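Local coordinates for elicitor protein Hrip2 (Magnaporthe oryzae, PDB 5FID) that probably acts as a fungal protein elicitor that triggers defence responses in plants and belongs to the Bys1 family, at residues C113-P117 and D118-V122. The protein carries 1 engineered substitution. Sequence-based numbering, arbitrary orientation.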
# COMPACT_ATOMS: atom_id res chain seq x y z
N CYS A 113 -3.97 14.75 0.50
CA CYS A 113 -2.74 13.95 0.59
C CYS A 113 -2.89 12.78 1.56
O CYS A 113 -2.28 11.71 1.39
CB CYS A 113 -1.55 14.84 0.97
SG CYS A 113 -0.00 13.97 1.39
N TYR A 114 -3.73 12.98 2.58
CA TYR A 114 -3.98 11.98 3.60
C TYR A 114 -4.91 10.88 3.10
O TYR A 114 -5.63 11.06 2.12
CB TYR A 114 -4.62 12.65 4.83
CG TYR A 114 -3.75 13.71 5.45
CD1 TYR A 114 -3.73 15.01 4.96
CD2 TYR A 114 -2.93 13.42 6.54
CE1 TYR A 114 -2.92 15.99 5.52
CE2 TYR A 114 -2.12 14.38 7.11
CZ TYR A 114 -2.12 15.66 6.60
OH TYR A 114 -1.31 16.61 7.18
N SER A 115 -4.90 9.76 3.80
CA SER A 115 -5.90 8.73 3.56
C SER A 115 -7.24 9.28 4.03
O SER A 115 -7.34 9.86 5.11
CB SER A 115 -5.56 7.45 4.33
OG SER A 115 -6.39 6.38 3.88
N ARG A 116 -8.25 9.09 3.19
CA ARG A 116 -9.57 9.69 3.42
C ARG A 116 -10.64 8.62 3.31
O ARG A 116 -10.41 7.58 2.70
CB ARG A 116 -9.81 10.78 2.36
CG ARG A 116 -8.72 11.84 2.29
CD ARG A 116 -8.78 12.82 3.47
NE ARG A 116 -10.13 13.37 3.56
CZ ARG A 116 -10.90 13.33 4.64
NH1 ARG A 116 -10.46 12.79 5.78
NH2 ARG A 116 -12.13 13.83 4.57
N PRO A 117 -11.83 8.88 3.88
CA PRO A 117 -12.90 7.87 3.86
C PRO A 117 -13.20 7.43 2.43
O PRO A 117 -13.40 6.23 2.20
CB PRO A 117 -14.10 8.63 4.42
CG PRO A 117 -13.54 9.73 5.20
CD PRO A 117 -12.25 10.12 4.57
N ASP A 118 -13.21 8.38 1.51
CA ASP A 118 -13.58 8.11 0.12
C ASP A 118 -12.39 7.97 -0.82
O ASP A 118 -12.55 7.75 -2.02
CB ASP A 118 -14.55 9.18 -0.39
CG ASP A 118 -14.08 10.61 -0.10
OD1 ASP A 118 -13.20 10.82 0.77
OD2 ASP A 118 -14.63 11.53 -0.75
N MSE A 119 -11.19 8.10 -0.27
CA MSE A 119 -9.99 7.78 -1.03
C MSE A 119 -8.90 7.29 -0.08
O MSE A 119 -8.16 8.10 0.48
CB MSE A 119 -9.50 8.97 -1.85
CG MSE A 119 -8.24 8.68 -2.66
SE MSE A 119 -8.41 7.08 -3.81
CE MSE A 119 -10.04 7.58 -4.78
N LYS A 120 -8.82 5.97 0.08
CA LYS A 120 -7.85 5.37 0.98
C LYS A 120 -6.45 5.41 0.40
O LYS A 120 -6.25 5.21 -0.80
CB LYS A 120 -8.25 3.92 1.31
CG LYS A 120 -9.57 3.81 2.05
CD LYS A 120 -9.44 4.34 3.48
CE LYS A 120 -9.23 3.19 4.45
NZ LYS A 120 -8.96 3.66 5.85
N LYS A 121 -5.48 5.70 1.25
CA LYS A 121 -4.09 5.75 0.83
C LYS A 121 -3.28 4.97 1.84
O LYS A 121 -3.08 5.41 2.97
CB LYS A 121 -3.62 7.21 0.69
CG LYS A 121 -4.23 7.89 -0.55
CD LYS A 121 -3.70 9.29 -0.76
CE LYS A 121 -4.26 9.88 -2.06
NZ LYS A 121 -3.81 11.30 -2.25
N VAL A 122 -2.88 3.78 1.43
CA VAL A 122 -2.14 2.85 2.27
C VAL A 122 -1.00 2.36 1.41
O VAL A 122 -1.23 2.02 0.25
CB VAL A 122 -3.05 1.68 2.71
CG1 VAL A 122 -2.30 0.70 3.62
CG2 VAL A 122 -4.28 2.20 3.43
O HOH W 1 -6.84 10.58 -0.35
O HOH W 2 -12.81 13.49 1.60
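Arg-116 and Met-119 face each other across a type I beta turn with Pro-117 and Asp-118 at its two corners, and the turn reverses the chain in the irregular loop that leads from strand 104-106 to strand 123-126. Arg-116 N gives a hydrogen bond to Met-119 O at 2.9 Å, the donor standing 49° out of the carbonyl plane. The return bond, Met-119 N to Arg-116 O, is 3.1 Å and more bent, with an N-H...O angle of 137°. Further from the corner the backbones stay close, and water 1 lies between Tyr-114 O and Met-119 O.

Ser-115 carries the next link. A chi1 of -168° turns OG of Ser-115 away from its own N and toward the returning chain, where it accepts a nearly straight bond from Lys-121 N at 2.9 Å; Glu-79, on strand 75-81, is its second partner, and so the loop is tied to the sheet. Lys-120 runs past the same hydroxyl, its CD 3.5 Å from Arg-116 O, before its ammonium pairs with Glu-79 and Glu-83 and bonds to Tyr-75 of the second subunit. Lys-121 goes a different way: extended beyond CG, it lays CD 3.5 Å from Cys-113 O, and NZ then bonds to Gly-112 O. Here the loop is also pinned covalently, by the Cys-106 to Cys-113 disulfide.

At the turn itself, the bends in the Arg-116 side chain bring one guanidinium face over Pro-117 CD, 3.4 Å above the plane and off toward the rim, while NH1 reaches Ser-82. The opposite charges of Arg-116 and Asp-118 do not meet directly; water 2 accepts from Arg-116 NH2 and donates to Asp-118 OD1 at 2.8 Å.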